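Long-range contacts in alkaline phosphatase D (PDB 2YEQ), which hydrolyses phosphate esters, acting as an alkaline phosphatase and phosphodiesterase through an active site that holds iron and calcium: residues W325-Q330 against H450-D455; N370-V375 against F475-D480. One frame throughout, in Å; residues are numbered along the deposited sequence.

Contact 1: residues W325-Q330 against H450-D455. With PE5 (3,6,9,12,15,18,21,24-octaoxahexacosan-1-ol), chain H.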
# COMPACT_ATOMS: atom_id res chain seq x y z
N TRP A 325 12.69 -11.75 11.92
CA TRP A 325 11.86 -11.85 10.73
C TRP A 325 12.41 -10.97 9.59
O TRP A 325 13.01 -9.91 9.83
CB TRP A 325 10.44 -11.41 11.05
CG TRP A 325 9.76 -12.25 12.09
CD1 TRP A 325 9.70 -12.00 13.43
CD2 TRP A 325 9.10 -13.48 11.88
NE1 TRP A 325 9.01 -13.00 14.07
CE2 TRP A 325 8.63 -13.93 13.15
CE3 TRP A 325 8.85 -14.26 10.76
CZ2 TRP A 325 7.94 -15.12 13.30
CZ3 TRP A 325 8.16 -15.42 10.90
CH2 TRP A 325 7.70 -15.85 12.17
N ASN A 326 12.21 -11.43 8.37
CA ASN A 326 12.59 -10.67 7.15
C ASN A 326 11.31 -10.47 6.39
O ASN A 326 10.60 -11.42 6.12
CB ASN A 326 13.58 -11.48 6.33
CG ASN A 326 14.93 -11.52 6.95
OD1 ASN A 326 15.57 -10.49 7.13
ND2 ASN A 326 15.40 -12.73 7.30
N VAL A 327 10.97 -9.22 6.12
CA VAL A 327 9.65 -8.89 5.58
C VAL A 327 9.82 -8.20 4.22
O VAL A 327 10.70 -7.36 4.08
CB VAL A 327 8.88 -7.97 6.54
CG1 VAL A 327 7.44 -7.67 6.03
CG2 VAL A 327 8.83 -8.62 7.96
N LEU A 328 9.02 -8.64 3.25
CA LEU A 328 8.89 -7.98 1.96
C LEU A 328 7.54 -7.26 1.92
O LEU A 328 6.50 -7.87 1.80
CB LEU A 328 8.96 -8.99 0.80
CG LEU A 328 10.19 -9.88 0.64
CD1 LEU A 328 10.19 -10.52 -0.79
CD2 LEU A 328 11.43 -9.11 0.95
N ALA A 329 7.56 -5.95 2.09
CA ALA A 329 6.35 -5.15 2.02
C ALA A 329 6.25 -4.69 0.57
O ALA A 329 7.02 -3.84 0.15
CB ALA A 329 6.47 -3.96 2.92
N GLN A 330 5.30 -5.25 -0.16
CA GLN A 330 5.26 -5.04 -1.61
C GLN A 330 3.85 -5.12 -2.15
O GLN A 330 2.89 -5.15 -1.37
CB GLN A 330 6.25 -6.00 -2.31
CG GLN A 330 5.96 -7.47 -2.10
CD GLN A 330 5.04 -8.03 -3.13
OE1 GLN A 330 5.25 -7.84 -4.35
NE2 GLN A 330 3.97 -8.66 -2.68
N HIS A 450 9.11 -15.48 17.98
CA HIS A 450 8.88 -16.86 17.53
C HIS A 450 7.55 -17.07 16.87
O HIS A 450 7.21 -18.19 16.47
CB HIS A 450 9.05 -17.83 18.71
CG HIS A 450 10.38 -17.72 19.37
ND1 HIS A 450 11.56 -17.73 18.66
CD2 HIS A 450 10.73 -17.52 20.67
CE1 HIS A 450 12.58 -17.57 19.48
NE2 HIS A 450 12.10 -17.44 20.71
N GLN A 451 6.79 -16.00 16.73
CA GLN A 451 5.48 -16.10 16.14
C GLN A 451 5.01 -14.84 15.39
O GLN A 451 5.16 -13.72 15.89
CB GLN A 451 4.52 -16.39 17.25
CG GLN A 451 3.17 -16.70 16.78
CD GLN A 451 2.25 -17.02 17.94
OE1 GLN A 451 2.33 -18.10 18.54
NE2 GLN A 451 1.38 -16.06 18.27
N TRP A 452 4.40 -15.05 14.23
CA TRP A 452 3.78 -13.98 13.45
C TRP A 452 2.30 -14.27 13.39
O TRP A 452 1.90 -15.32 12.92
CB TRP A 452 4.33 -13.95 12.02
CG TRP A 452 3.89 -12.74 11.22
CD1 TRP A 452 2.64 -12.46 10.78
CD2 TRP A 452 4.72 -11.66 10.80
NE1 TRP A 452 2.63 -11.24 10.11
CE2 TRP A 452 3.91 -10.75 10.09
CE3 TRP A 452 6.07 -11.37 10.96
CZ2 TRP A 452 4.41 -9.57 9.54
CZ3 TRP A 452 6.58 -10.19 10.38
CH2 TRP A 452 5.74 -9.31 9.70
N LYS A 453 1.49 -13.33 13.84
CA LYS A 453 0.06 -13.46 13.72
C LYS A 453 -0.51 -12.38 12.79
O LYS A 453 -0.15 -11.21 12.91
CB LYS A 453 -0.61 -13.34 15.08
CG LYS A 453 -2.13 -13.35 15.01
CD LYS A 453 -2.78 -13.91 16.28
CE LYS A 453 -2.43 -13.11 17.47
NZ LYS A 453 -3.30 -13.46 18.69
N ALA A 454 -1.40 -12.81 11.90
CA ALA A 454 -2.12 -11.93 10.99
C ALA A 454 -3.59 -12.07 11.26
O ALA A 454 -4.13 -13.17 11.19
CB ALA A 454 -1.82 -12.32 9.52
N ASP A 455 -4.24 -10.95 11.58
CA ASP A 455 -5.68 -10.85 11.68
C ASP A 455 -6.28 -10.12 10.49
O ASP A 455 -5.88 -8.99 10.19
CB ASP A 455 -6.05 -10.05 12.95
CG ASP A 455 -5.53 -10.70 14.25
OD1 ASP A 455 -5.45 -11.94 14.34
OD2 ASP A 455 -5.20 -9.94 15.20
C48 PE5 H . -4.79 -9.82 18.29
C50 PE5 H . -4.24 -10.17 19.67
O1 PE5 H . -3.11 -11.03 19.53
C1 PE5 H . -2.02 -10.77 20.41
C2 PE5 H . -0.74 -11.49 19.95
O2 PE5 H . -0.63 -12.76 20.59
C3 PE5 H . 0.20 -13.74 19.95
C4 PE5 H . -0.05 -15.09 20.61
O3 PE5 H . -0.76 -15.99 19.75
C5 PE5 H . -2.07 -16.28 20.25
C6 PE5 H . -2.87 -17.23 19.39
O4 PE5 H . -4.27 -17.00 19.62
C7 PE5 H . -4.86 -16.16 18.64
C8 PE5 H . -6.22 -15.63 19.04
O5 PE5 H . -6.41 -14.34 18.44
C9 PE5 H . -7.20 -14.44 17.26
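W452 drives the edge of its six-membered ring against one face of W325. The evidence for a T-shaped stack is the 73° between the planes, with the centroid of the six-membered ring of W452 5.4 Å from that of the five-membered ring of W325. CE3 of W452 leads, 3.8 Å from CD2 of W325 and displaced toward the rim of that indole. A CH-pi contact adds to it: CB of W452 stands 4.1 Å from the centroid of the W325 six-membered ring, over the same indole. A chi1 of -171° at W452 turns the indole away from its own backbone N, off the strand and toward V327. There CG2 of V327 meets CH2 of W452 at 3.6 Å, the two side chains crossing at about a right angle. The far end of W325 reaches the backbone at the start of the other segment, its CZ2 lying 3.6 Å from C of Q451. No hydrogen bond joins the segments; the NE1 of W325 is instead bonded to the carbonyl of T448, which helps fix the rotation of the ring. Alternate residues Q451 and K453 turn to the other side of their strand and hold a bound polyether: NE2 of Q451 donates to O3 of PE5 at 2.6 Å, and NZ of K453 to O1 at 2.6 Å. The contact is therefore a face-to-face packing of two sheets, with strands 325-329 and 451-455 10.3 Å apart at 34°; V375 of strand 374-378 and V447 of strand 440-448 also pack against W325.

Contact 2: residues N370-V375 against F475-D480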
# COMPACT_ATOMS: atom_id res chain seq x y z
N ASN A 370 19.29 -20.35 3.80
CA ASN A 370 18.56 -21.22 4.70
C ASN A 370 17.52 -20.50 5.56
O ASN A 370 17.29 -20.91 6.70
CB ASN A 370 19.54 -22.00 5.59
CG ASN A 370 18.93 -23.26 6.14
OD1 ASN A 370 18.06 -23.87 5.52
ND2 ASN A 370 19.38 -23.66 7.33
N LEU A 371 16.88 -19.47 5.02
CA LEU A 371 15.92 -18.68 5.80
C LEU A 371 14.59 -19.40 5.93
O LEU A 371 14.11 -20.05 5.00
CB LEU A 371 15.70 -17.29 5.18
CG LEU A 371 16.93 -16.41 4.97
CD1 LEU A 371 16.51 -15.07 4.34
CD2 LEU A 371 17.68 -16.17 6.27
N ASN A 372 13.96 -19.29 7.09
CA ASN A 372 12.56 -19.73 7.20
C ASN A 372 11.67 -18.70 7.90
O ASN A 372 10.54 -19.00 8.34
CB ASN A 372 12.47 -21.08 7.86
CG ASN A 372 12.67 -21.01 9.35
OD1 ASN A 372 13.26 -20.06 9.89
ND2 ASN A 372 12.18 -22.02 10.05
N ASN A 373 12.15 -17.47 7.90
CA ASN A 373 11.50 -16.35 8.58
C ASN A 373 11.05 -15.18 7.65
O ASN A 373 11.09 -13.99 8.04
CB ASN A 373 12.46 -15.84 9.64
CG ASN A 373 13.66 -15.18 9.06
OD1 ASN A 373 13.93 -15.27 7.85
ND2 ASN A 373 14.40 -14.52 9.90
N VAL A 374 10.61 -15.53 6.44
CA VAL A 374 10.31 -14.54 5.41
C VAL A 374 8.81 -14.38 5.33
O VAL A 374 8.07 -15.33 5.10
CB VAL A 374 10.82 -14.98 4.01
CG1 VAL A 374 10.38 -13.94 2.91
CG2 VAL A 374 12.34 -15.16 4.04
N VAL A 375 8.35 -13.15 5.51
CA VAL A 375 6.95 -12.87 5.37
C VAL A 375 6.76 -11.84 4.25
O VAL A 375 7.48 -10.86 4.20
CB VAL A 375 6.36 -12.32 6.70
CG1 VAL A 375 4.94 -11.82 6.49
CG2 VAL A 375 6.45 -13.43 7.82
N PHE A 475 -4.39 -16.06 11.63
CA PHE A 475 -3.41 -17.10 11.32
C PHE A 475 -2.15 -16.80 12.05
O PHE A 475 -1.78 -15.64 12.21
CB PHE A 475 -3.15 -17.20 9.80
CG PHE A 475 -4.34 -17.66 9.02
CD1 PHE A 475 -5.27 -16.76 8.54
CD2 PHE A 475 -4.53 -19.00 8.76
CE1 PHE A 475 -6.38 -17.19 7.85
CE2 PHE A 475 -5.62 -19.43 8.04
CZ PHE A 475 -6.56 -18.54 7.61
N VAL A 476 -1.49 -17.85 12.53
CA VAL A 476 -0.18 -17.71 13.10
C VAL A 476 0.85 -18.56 12.34
O VAL A 476 0.53 -19.65 11.88
CB VAL A 476 -0.20 -18.14 14.58
CG1 VAL A 476 1.20 -18.20 15.12
CG2 VAL A 476 -1.02 -17.18 15.39
N TYR A 477 2.08 -18.05 12.20
CA TYR A 477 3.17 -18.80 11.59
C TYR A 477 4.27 -18.84 12.60
O TYR A 477 4.64 -17.82 13.18
CB TYR A 477 3.64 -18.15 10.26
CG TYR A 477 4.91 -18.75 9.67
CD1 TYR A 477 4.92 -20.03 9.15
CD2 TYR A 477 6.10 -18.05 9.66
CE1 TYR A 477 6.09 -20.60 8.61
CE2 TYR A 477 7.27 -18.59 9.11
CZ TYR A 477 7.25 -19.86 8.58
OH TYR A 477 8.41 -20.40 8.07
N GLN A 478 4.81 -20.03 12.83
CA GLN A 478 5.83 -20.22 13.85
C GLN A 478 7.17 -20.80 13.38
O GLN A 478 7.90 -21.35 14.19
CB GLN A 478 5.26 -21.10 14.94
CG GLN A 478 4.22 -20.41 15.74
CD GLN A 478 3.53 -21.32 16.75
OE1 GLN A 478 3.65 -22.55 16.70
NE2 GLN A 478 2.80 -20.71 17.66
N LYS A 479 7.52 -20.63 12.12
CA LYS A 479 8.86 -21.01 11.66
C LYS A 479 9.10 -22.51 11.85
O LYS A 479 10.06 -22.95 12.46
CB LYS A 479 9.96 -20.22 12.39
CG LYS A 479 9.77 -18.70 12.38
CD LYS A 479 11.11 -17.99 12.62
CE LYS A 479 10.96 -16.79 13.51
NZ LYS A 479 12.27 -16.25 13.92
N ASP A 480 8.17 -23.29 11.33
CA ASP A 480 8.31 -24.73 11.30
C ASP A 480 7.50 -25.22 10.13
O ASP A 480 6.76 -24.44 9.49
CB ASP A 480 7.89 -25.38 12.64
CG ASP A 480 6.43 -25.08 13.04
OD1 ASP A 480 5.54 -24.95 12.17
OD2 ASP A 480 6.15 -25.01 14.26
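Two torsions set up this contact: with chi1 at 172° the phenol of Y477 extends away from its own N and out toward N372, while chi1 of 76° at N372 tucks its amide between backbone N and carbonyl carbon, beside K479. The hydroxyl of Y477 donates to the carbonyl O of N372 at 2.6 Å, a short bond with the donor tilted 17° from the carbonyl plane. That oxygen sits at the edge of the phenol, in the ring plane, whereas the backbone N of K479 lies 3.5 Å above one face, over the ring centre. The chain thus folds back over its own tyrosine. K479 then crosses N372 at about a right angle, CB of K479 3.7 Å from ND2 of N372, and its CD packs 3.9 Å from CB of N373. Its ammonium end continues to the carbonyl of H324 and makes a cation-pi contact with W325. A phenylalanine at Y477 would probably leave the N372 carbonyl without its phenol donor and so weaken the tie between the two segments. Here the loop from helix 356-368, ended by a Schellman motif at N370, into strand 374-378 meets the end of strand 470-477 and the turn after it, at the edge where two sheets of the calcineurin-like phosphatase fold pack.

How the contacts relate
The centres of contacts 1 and 2 are 8 Å apart, and both join the same two mixed sheets. Strands 325-329 and 374-378 are parallel neighbours in the smaller sheet; strands 451-459 and 470-477 are antiparallel neighbours in the larger one. Along the chain the segments alternate, 325-330, 370-375, 450-455, 475-480; each contact pairs a segment on the smaller sheet with one on the larger. They also touch directly: N of N326 is 2.8 Å from O of N373, and OE1 of Q451 is 2.8 Å from NE2 of Q478, both probable hydrogen bonds. Together they form one continuous interface, more deeply buried at contact 1, within the two-sheet sandwich expected of a calcineurin-like phosphatase.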